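Local structure of lipase (Penicillium expansum, 3G7N) at residues Leu11-Lys16 with Gly50-Lys55; Leu126-His131 with Val143-Asn148; Phe30-Val35 with Thr57-Met62. The protein hydrolyses triacylglycerols, including tributyrin, as a secreted alkaline lipase, releasing free fatty acids. All coordinates share one frame; numbering follows the deposited sequence.

Contact 1: residues Leu11-Lys16 with Gly50-Lys55; sequences LHRAAK and GYSTEK. With SO4 (sulfate ion), chain E.
Arg-13 and Lys-55 illustrate how two long cationic side chains can pack with their aliphatic parts in contact. They join the first long helix of this alpha/beta-hydrolase fold, 8-23, to the turn that follows strand 45-52, and they slide past one another in opposite directions. Arg-13 leaves the helix extended as far as NE, with CG anti to the backbone N (chi1 173°), which carries the guanidinium to the turn. Lys-55 comes back the other way, bent at chi2 (-65°), and lies over the arginine. Its CG sits 3.6 Å above the guanidinium plane, nearer the rim than the middle of that face, and 3.8 Å from Arg-13 NH2. Farther along, Lys-55 CE rests 3.8 Å from Arg-13 CD. The ammonium ends off the guanidinium, on the side of Arg-13 CD, with Lys-55 NZ 5.0 Å from Arg-13 NE.

What steers the guanidinium is acidic: NH2 makes salt bridges to both Asp-31 and Glu-127, while Ser-52 CB approaches obliquely, 4.4 Å from Arg-13 NH2. A methionine in place of Arg-13 would lose both salt bridges and is likely to leave Asp-31 and Glu-127 without this shared cation. One turn on from His-12, Lys-16 heads elsewhere, its NZ donating to O2 of a sulfate ion, probably from the crystallisation liquor, at 2.6 Å; Ser-258 binds the same ion. The turn that presents Lys-55 is itself pinned by an ST motif. Ser-52 OG, also hydrogen-bonded to Asp-31 OD2, accepts the backbone N-H of Lys-55 over 2.9 Å, with an N-H...O angle of 161°.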
loop_
_atom_site.group_PDB
_atom_site.type_symbol
_atom_site.label_atom_id
_atom_site.label_comp_id
_atom_site.label_asym_id
_atom_site.label_seq_id
_atom_site.Cartn_x
_atom_site.Cartn_y
_atom_site.Cartn_z
ATOM N N LEU A 11 4.677 -1.876 -11.056
ATOM C CA LEU A 11 4.046 -0.753 -10.371
ATOM C C LEU A 11 2.818 -0.280 -11.143
ATOM O O LEU A 11 1.814 0.131 -10.544
ATOM C CB LEU A 11 5.053 0.374 -10.160
ATOM C CG LEU A 11 6.127 0.055 -9.123
ATOM C CD1 LEU A 11 7.322 0.992 -9.277
ATOM C CD2 LEU A 11 5.559 0.085 -7.707
ATOM N N HIS A 12 2.874 -0.369 -12.468
ATOM C CA HIS A 12 1.735 -0.096 -13.318
ATOM C C HIS A 12 0.581 -1.068 -13.023
ATOM O O HIS A 12 -0.560 -0.666 -12.876
ATOM C CB HIS A 12 2.159 -0.151 -14.806
ATOM C CG HIS A 12 1.057 0.143 -15.768
ATOM N ND1 HIS A 12 0.543 1.409 -15.955
ATOM C CD2 HIS A 12 0.448 -0.644 -16.690
ATOM C CE1 HIS A 12 -0.348 1.386 -16.929
ATOM N NE2 HIS A 12 -0.469 0.140 -17.350
ATOM N N ARG A 13 0.912 -2.353 -12.877
ATOM C CA ARG A 13 -0.077 -3.342 -12.452
ATOM C C ARG A 13 -0.655 -2.996 -11.076
ATOM O O ARG A 13 -1.851 -3.073 -10.879
ATOM C CB ARG A 13 0.502 -4.761 -12.463
ATOM C CG ARG A 13 -0.452 -5.792 -11.867
ATOM C CD ARG A 13 0.112 -7.214 -11.970
ATOM N NE ARG A 13 -0.695 -8.192 -11.244
ATOM C CZ ARG A 13 -0.534 -8.497 -9.962
ATOM N NH1 ARG A 13 0.379 -7.886 -9.225
ATOM N NH2 ARG A 13 -1.320 -9.419 -9.415
ATOM N N ALA A 14 0.212 -2.629 -10.146
ATOM C CA ALA A 14 -0.238 -2.263 -8.814
ATOM C C ALA A 14 -1.238 -1.102 -8.890
ATOM O O ALA A 14 -2.213 -1.070 -8.147
ATOM C CB ALA A 14 0.941 -1.896 -7.946
ATOM N N ALA A 15 -0.970 -0.140 -9.765
ATOM C CA ALA A 15 -1.858 1.006 -9.918
ATOM C C ALA A 15 -3.184 0.622 -10.529
ATOM O O ALA A 15 -4.223 1.131 -10.124
ATOM C CB ALA A 15 -1.173 2.090 -10.725
ATOM N N LYS A 16 -3.161 -0.323 -11.484
ATOM C CA LYS A 16 -4.415 -0.848 -12.027
ATOM C C LYS A 16 -5.270 -1.559 -10.975
ATOM O O LYS A 16 -6.464 -1.355 -10.896
ATOM C CB LYS A 16 -4.173 -1.761 -13.237
ATOM C CG LYS A 16 -3.644 -0.996 -14.455
ATOM C CD LYS A 16 -2.974 -1.931 -15.487
ATOM C CE LYS A 16 -3.950 -2.848 -16.160
ATOM N NZ LYS A 16 -3.235 -3.630 -17.218
ATOM N N GLY A 50 -7.940 -11.983 -2.754
ATOM C CA GLY A 50 -8.136 -13.032 -3.753
ATOM C C GLY A 50 -6.807 -13.589 -4.209
ATOM O O GLY A 50 -5.835 -13.544 -3.472
ATOM N N TYR A 51 -6.821 -14.220 -5.376
ATOM C CA TYR A 51 -5.640 -14.924 -5.872
ATOM C C TYR A 51 -5.484 -14.671 -7.361
ATOM O O TYR A 51 -6.456 -14.479 -8.089
ATOM C CB TYR A 51 -5.723 -16.435 -5.589
ATOM C CG TYR A 51 -6.830 -17.136 -6.300
ATOM C CD1 TYR A 51 -6.619 -17.710 -7.548
ATOM C CD2 TYR A 51 -8.110 -17.190 -5.766
ATOM C CE1 TYR A 51 -7.650 -18.331 -8.234
ATOM C CE2 TYR A 51 -9.162 -17.767 -6.460
ATOM C CZ TYR A 51 -8.928 -18.343 -7.695
ATOM O OH TYR A 51 -9.972 -18.924 -8.394
ATOM N N SER A 52 -4.228 -14.707 -7.800
ATOM C CA SER A 52 -3.884 -14.611 -9.220
ATOM C C SER A 52 -3.226 -15.919 -9.638
ATOM O O SER A 52 -2.098 -16.186 -9.269
ATOM C CB SER A 52 -2.890 -13.482 -9.426
ATOM O OG SER A 52 -2.435 -13.511 -10.788
ATOM N N THR A 53 -3.910 -16.654 -10.514
ATOM C CA THR A 53 -3.334 -17.856 -11.129
ATOM C C THR A 53 -2.140 -17.500 -12.025
ATOM O O THR A 53 -1.098 -18.153 -11.959
ATOM C CB THR A 53 -4.387 -18.599 -11.965
ATOM O OG1 THR A 53 -5.554 -18.831 -11.169
ATOM C CG2 THR A 53 -3.834 -19.920 -12.460
ATOM N N GLU A 54 -2.223 -16.351 -12.693
ATOM C CA GLU A 54 -1.163 -15.858 -13.566
ATOM C C GLU A 54 0.109 -15.584 -12.784
ATOM O O GLU A 54 1.201 -15.971 -13.201
ATOM C CB GLU A 54 -1.623 -14.598 -14.301
ATOM C CG GLU A 54 -0.578 -14.034 -15.251
ATOM C CD GLU A 54 -1.054 -12.791 -15.973
ATOM O OE1 GLU A 54 -2.273 -12.677 -16.232
ATOM O OE2 GLU A 54 -0.247 -11.844 -16.096
ATOM N N LYS A 55 -0.005 -14.873 -11.664
ATOM C CA LYS A 55 1.170 -14.468 -10.897
ATOM C C LYS A 55 1.558 -15.452 -9.793
ATOM O O LYS A 55 2.581 -15.299 -9.150
ATOM C CB LYS A 55 0.953 -13.075 -10.295
ATOM C CG LYS A 55 0.751 -11.971 -11.324
ATOM C CD LYS A 55 2.001 -11.740 -12.185
ATOM C CE LYS A 55 1.909 -10.411 -12.910
ATOM N NZ LYS A 55 3.059 -10.242 -13.840
HETATM S S SO4 E . -5.618 -3.774 -19.705
HETATM O O1 SO4 E . -6.650 -2.816 -19.314
HETATM O O2 SO4 E . -5.197 -4.666 -18.616
HETATM O O3 SO4 E . -6.076 -4.578 -20.843
HETATM O O4 SO4 E . -4.454 -3.018 -20.183
#

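Contact 2: residues Leu126-His131 with Val143-Asn148; sequences LEAVGH and VALAQN
With CG anti to its own carbonyl carbon (chi1 -64°) and CD1 swung out away from CA (chi2 170°), Leu-145 stretches from its helix onto strand 125-131, where CD1 meets the methyl of Ala-128. Leu-126 answers with a similar pair of torsions: its chain leaves the strand toward the helix, and CD1 is held at the far end, alongside the base of the leucine opposite. Two apolar touches result. Leu-145 CD1 lies 4.1 Å from Ala-128 CB, and Leu-126 CD1 lies 4.4 Å from Leu-145 CB. One long side chain is thus set between a short residue and a long one that alternate on the same face of the strand, and the small alanine lets the leucine come down close to the sheet.

Strand 125-131 and helix 133-148 are the first two elements of a beta-alpha-beta unit completed by strand 154-159, and Leu-154 of that last strand touches both Leu-126 and Leu-145. The strand also leads to the nucleophile elbow of the hydrolase fold: Gly-130 and His-131 directly precede Ser-132, the nucleophile, and the helix starts just after it. Glu-127, between the two touching residues, points away from the helix, and its OE2 is hydrogen-bonded to Thr-57 OG1 of the neighbouring strand 57-62.

On the helix, a turn is reinforced from the side. The carbonyl O of Ala-144 receives both the backbone N of Asn-148, at 3.1 Å, and the side-chain ND2 of Asn-148, at 2.9 Å. The side-chain bond lies almost exactly in the plane of the asparagine amide, while Asn-148 ND2 is tilted 18° from the carbonyl plane of Ala-144. ND2 also donates to the backbone O of Ser-85, which fixes the rotation of the amide.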
loop_
_atom_site.group_PDB
_atom_site.type_symbol
_atom_site.label_atom_id
_atom_site.label_comp_id
_atom_site.label_asym_id
_atom_site.label_seq_id
_atom_site.Cartn_x
_atom_site.Cartn_y
_atom_site.Cartn_z
ATOM N N LEU A 126 2.682 -13.938 -1.509
ATOM C CA LEU A 126 1.730 -12.922 -1.021
ATOM C C LEU A 126 2.030 -11.569 -1.641
ATOM O O LEU A 126 3.191 -11.188 -1.848
ATOM C CB LEU A 126 1.803 -12.813 0.501
ATOM C CG LEU A 126 1.587 -14.119 1.265
ATOM C CD1 LEU A 126 1.631 -13.846 2.764
ATOM C CD2 LEU A 126 0.255 -14.770 0.876
ATOM N N GLU A 127 0.973 -10.787 -1.829
ATOM C CA GLU A 127 1.142 -9.393 -2.203
ATOM C C GLU A 127 0.061 -8.536 -1.578
ATOM O O GLU A 127 -1.060 -8.992 -1.323
ATOM C CB GLU A 127 1.162 -9.228 -3.716
ATOM C CG GLU A 127 -0.118 -9.547 -4.411
ATOM C CD GLU A 127 -0.029 -9.332 -5.921
ATOM O OE1 GLU A 127 0.677 -8.378 -6.353
ATOM O OE2 GLU A 127 -0.742 -10.026 -6.672
ATOM N N ALA A 128 0.411 -7.280 -1.318
ATOM C CA ALA A 128 -0.545 -6.288 -0.802
ATOM C C ALA A 128 -0.347 -5.014 -1.589
ATOM O O ALA A 128 0.777 -4.680 -1.967
ATOM C CB ALA A 128 -0.277 -6.033 0.663
ATOM N N VAL A 129 -1.443 -4.303 -1.854
ATOM C CA VAL A 129 -1.363 -3.110 -2.704
ATOM C C VAL A 129 -2.517 -2.180 -2.388
ATOM O O VAL A 129 -3.617 -2.627 -2.026
ATOM C CB VAL A 129 -1.401 -3.529 -4.199
ATOM C CG1 VAL A 129 -2.625 -4.343 -4.517
ATOM C CG2 VAL A 129 -1.305 -2.349 -5.112
ATOM N N GLY A 130 -2.272 -0.889 -2.616
ATOM C CA GLY A 130 -3.341 0.087 -2.533
ATOM C C GLY A 130 -2.803 1.477 -2.736
ATOM O O GLY A 130 -1.608 1.709 -2.678
ATOM N N HIS A 131 -3.725 2.407 -2.956
ATOM C CA HIS A 131 -3.386 3.800 -3.280
ATOM C C HIS A 131 -3.925 4.768 -2.205
ATOM O O HIS A 131 -5.023 4.604 -1.690
ATOM C CB HIS A 131 -3.979 4.141 -4.647
ATOM C CG HIS A 131 -3.928 5.606 -4.987
ATOM N ND1 HIS A 131 -4.992 6.448 -4.753
ATOM C CD2 HIS A 131 -3.007 6.330 -5.660
ATOM C CE1 HIS A 131 -4.695 7.654 -5.211
ATOM N NE2 HIS A 131 -3.505 7.608 -5.767
ATOM N N VAL A 143 3.381 -5.524 7.234
ATOM C CA VAL A 143 3.848 -6.038 8.520
ATOM C C VAL A 143 2.898 -7.101 9.081
ATOM O O VAL A 143 3.341 -8.144 9.563
ATOM C CB VAL A 143 4.017 -4.875 9.532
ATOM C CG1 VAL A 143 4.282 -5.394 10.936
ATOM C CG2 VAL A 143 5.144 -3.957 9.094
ATOM N N ALA A 144 1.597 -6.920 8.921
ATOM C CA ALA A 144 0.620 -7.909 9.361
ATOM C C ALA A 144 0.866 -9.239 8.655
ATOM O O ALA A 144 0.765 -10.307 9.273
ATOM C CB ALA A 144 -0.805 -7.421 9.069
ATOM N N LEU A 145 1.044 -9.202 7.345
ATOM C CA LEU A 145 1.272 -10.421 6.574
ATOM C C LEU A 145 2.626 -11.056 6.891
ATOM O O LEU A 145 2.737 -12.286 6.987
ATOM C CB LEU A 145 1.117 -10.142 5.067
ATOM C CG LEU A 145 -0.275 -9.717 4.601
ATOM C CD1 LEU A 145 -0.188 -9.234 3.156
ATOM C CD2 LEU A 145 -1.289 -10.869 4.737
ATOM N N ALA A 146 3.678 -10.249 6.967
ATOM C CA ALA A 146 5.012 -10.785 7.265
ATOM C C ALA A 146 5.014 -11.503 8.601
ATOM O O ALA A 146 5.642 -12.572 8.733
ATOM C CB ALA A 146 6.044 -9.661 7.277
ATOM N N GLN A 147 4.329 -10.938 9.583
ATOM C CA GLN A 147 4.343 -11.484 10.937
ATOM C C GLN A 147 3.450 -12.720 11.040
ATOM O O GLN A 147 3.789 -13.687 11.750
ATOM C CB GLN A 147 3.880 -10.425 11.928
ATOM C CG GLN A 147 4.898 -9.325 12.153
ATOM C CD GLN A 147 5.902 -9.694 13.217
ATOM O OE1 GLN A 147 7.111 -9.706 12.965
ATOM N NE2 GLN A 147 5.420 -9.912 14.415
ATOM N N ASN A 148 2.310 -12.716 10.351
ATOM C CA ASN A 148 1.404 -13.861 10.405
ATOM C C ASN A 148 1.815 -15.016 9.509
ATOM O O ASN A 148 1.512 -16.177 9.815
ATOM C CB ASN A 148 -0.026 -13.442 10.083
ATOM C CG ASN A 148 -0.753 -12.880 11.297
ATOM O OD1 ASN A 148 -1.310 -13.636 12.096
ATOM N ND2 ASN A 148 -0.683 -11.559 11.495
#

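Contact 3: residues Phe30-Val35 with Thr57-Met62; sequences FDVTIV and TIAVIM. Unlike the reference sequence in segment 30-35: Val-35 (reference Ala).
Strand 32-40 and strand 57-62 are not neighbours in the sheet of this alpha/beta hydrolase: strand 45-52 runs between them, antiparallel to both, bonding through Tyr-51 to Thr-33 and through Gly-50 to Ala-59. The short segments 32-35 and 57-62 are steeply inclined to each other, consistent with strong twisting of the sheet here. The CA atoms of Val-32 and Ala-59 come within 7.4 Å, and side chains can meet across the intervening strand.

Val-32 carries the meeting on its side, pointing both methyls at the other segment. CG1 stands anti to its backbone N (chi1 173°) and CG2 anti to its carbonyl carbon, and the fork spans two alternate residues of the partner strand. One branch goes to the alanine, the other to the isoleucine. Ala-59 and Ile-61 project toward Val-32, whereas Ile-58 and Val-60 turn to the reverse face of the sheet, against helix 97-120.

All three touching residues are buried and apolar. Helix 8-23 covers the same face: Leu-17 and the chain of Arg-13 lie on Val-32, and Ala-21 lies on Ile-61. The contacts are even in length, with Val-32 CG2 at 4.2 Å from Ala-59 CB and Val-32 CG1 at 4.2 Å from Ile-61 CD1.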
loop_
_atom_site.group_PDB
_atom_site.type_symbol
_atom_site.label_atom_id
_atom_site.label_comp_id
_atom_site.label_asym_id
_atom_site.label_seq_id
_atom_site.Cartn_x
_atom_site.Cartn_y
_atom_site.Cartn_z
ATOM N N PHE A 30 -8.470 -7.341 -12.893
ATOM C CA PHE A 30 -7.413 -7.777 -13.762
ATOM C C PHE A 30 -7.091 -9.251 -13.540
ATOM O O PHE A 30 -8.021 -10.066 -13.602
ATOM C CB PHE A 30 -6.217 -6.827 -13.665
ATOM C CG PHE A 30 -6.561 -5.416 -14.072
ATOM C CD1 PHE A 30 -6.628 -5.086 -15.418
ATOM C CD2 PHE A 30 -7.083 -4.517 -13.147
ATOM C CE1 PHE A 30 -7.167 -3.871 -15.819
ATOM C CE2 PHE A 30 -7.533 -3.266 -13.549
ATOM C CZ PHE A 30 -7.608 -2.962 -14.895
ATOM N N ASP A 31 -5.852 -9.607 -13.222
ATOM C CA ASP A 31 -5.503 -11.028 -13.084
ATOM C C ASP A 31 -5.914 -11.629 -11.723
ATOM O O ASP A 31 -5.739 -12.832 -11.491
ATOM C CB ASP A 31 -4.017 -11.220 -13.316
ATOM C CG ASP A 31 -3.173 -10.399 -12.366
ATOM O OD1 ASP A 31 -3.085 -9.166 -12.581
ATOM O OD2 ASP A 31 -2.625 -10.946 -11.385
ATOM N N VAL A 32 -6.408 -10.797 -10.811
ATOM C CA VAL A 32 -6.783 -11.262 -9.466
ATOM C C VAL A 32 -8.258 -11.660 -9.410
ATOM O O VAL A 32 -9.165 -10.844 -9.653
ATOM C CB VAL A 32 -6.472 -10.188 -8.397
ATOM C CG1 VAL A 32 -7.028 -10.621 -7.026
ATOM C CG2 VAL A 32 -4.977 -9.922 -8.347
ATOM N N THR A 33 -8.510 -12.932 -9.107
ATOM C CA THR A 33 -9.865 -13.404 -8.823
ATOM C C THR A 33 -10.218 -13.054 -7.375
ATOM O O THR A 33 -9.498 -13.411 -6.447
ATOM C CB THR A 33 -9.961 -14.915 -8.998
ATOM O OG1 THR A 33 -9.613 -15.259 -10.349
ATOM C CG2 THR A 33 -11.369 -15.412 -8.701
ATOM N N ILE A 34 -11.297 -12.302 -7.184
ATOM C CA ILE A 34 -11.617 -11.779 -5.862
ATOM C C ILE A 34 -12.482 -12.774 -5.117
ATOM O O ILE A 34 -13.597 -13.065 -5.567
ATOM C CB ILE A 34 -12.320 -10.387 -5.941
ATOM C CG1 ILE A 34 -11.413 -9.350 -6.630
ATOM C CG2 ILE A 34 -12.700 -9.902 -4.529
ATOM C CD1 ILE A 34 -12.168 -8.141 -7.232
ATOM N N VAL A 35 -11.994 -13.280 -3.993
ATOM C CA VAL A 35 -12.702 -14.311 -3.234
ATOM C C VAL A 35 -13.422 -13.747 -2.022
ATOM O O VAL A 35 -14.379 -14.356 -1.524
ATOM C CB VAL A 35 -11.758 -15.398 -2.779
ATOM C CG1 VAL A 35 -11.119 -16.081 -3.959
ATOM C CG2 VAL A 35 -10.718 -14.822 -1.949
ATOM N N THR A 57 -0.022 -15.601 -6.918
ATOM C CA THR A 57 -0.066 -14.793 -5.699
ATOM C C THR A 57 -1.421 -14.839 -5.040
ATOM O O THR A 57 -2.447 -15.106 -5.680
ATOM C CB THR A 57 0.269 -13.318 -5.942
ATOM O OG1 THR A 57 -0.685 -12.777 -6.863
ATOM C CG2 THR A 57 1.702 -13.139 -6.427
ATOM N N ILE A 58 -1.393 -14.583 -3.741
ATOM C CA ILE A 58 -2.576 -14.274 -2.952
ATOM C C ILE A 58 -2.464 -12.806 -2.571
ATOM O O ILE A 58 -1.416 -12.373 -2.082
ATOM C CB ILE A 58 -2.603 -15.160 -1.692
ATOM C CG1 ILE A 58 -2.809 -16.616 -2.117
ATOM C CG2 ILE A 58 -3.665 -14.698 -0.689
ATOM C CD1 ILE A 58 -2.381 -17.635 -1.079
ATOM N N ALA A 59 -3.498 -12.035 -2.932
ATOM C CA ALA A 59 -3.426 -10.567 -2.959
ATOM C C ALA A 59 -4.425 -9.963 -1.986
ATOM O O ALA A 59 -5.577 -10.392 -1.894
ATOM C CB ALA A 59 -3.729 -10.071 -4.356
ATOM N N VAL A 60 -3.960 -8.924 -1.306
ATOM C CA VAL A 60 -4.792 -8.045 -0.477
ATOM C C VAL A 60 -4.758 -6.642 -1.075
ATOM O O VAL A 60 -3.689 -6.011 -1.131
ATOM C CB VAL A 60 -4.257 -7.989 0.968
ATOM C CG1 VAL A 60 -5.105 -7.049 1.812
ATOM C CG2 VAL A 60 -4.197 -9.405 1.601
ATOM N N ILE A 61 -5.903 -6.173 -1.557
ATOM C CA ILE A 61 -5.961 -4.912 -2.303
ATOM C C ILE A 61 -6.860 -3.963 -1.520
ATOM O O ILE A 61 -8.040 -4.257 -1.306
ATOM C CB ILE A 61 -6.552 -5.112 -3.703
ATOM C CG1 ILE A 61 -5.811 -6.206 -4.482
ATOM C CG2 ILE A 61 -6.502 -3.803 -4.486
ATOM C CD1 ILE A 61 -6.524 -6.632 -5.767
ATOM N N MET A 62 -6.282 -2.878 -1.020
ATOM C CA MET A 62 -7.019 -1.950 -0.169
ATOM C C MET A 62 -7.421 -0.705 -0.935
ATOM O O MET A 62 -6.625 -0.127 -1.675
ATOM C CB MET A 62 -6.174 -1.543 1.027
ATOM C CG MET A 62 -5.799 -2.741 1.939
ATOM S SD MET A 62 -7.195 -3.803 2.436
ATOM C CE MET A 62 -8.139 -2.660 3.452
#

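How the contacts relate
All three contacts share one mixed sheet, in which strands 32-40, 45-52, 57-62 and 125-131 follow in that order. Contacts 1 and 3 lie closest, with centres about 7 Å apart, and their segments alternate along the chain; contact 2 opens only after both have closed, its centre about 14 Å from contact 1 and 12 Å from contact 3. Helix 8-23 covers one face of the sheet and helix 133-148 the other. On the helix 8-23 side, a polar network of Ser-52, Asp-31, Arg-13, Glu-127 and Thr-57 joins the three contacts, linking that helix to the loop before strand 32-40 and to strands 45-52, 57-62 and 125-131, the last leading to nucleophile Ser-132.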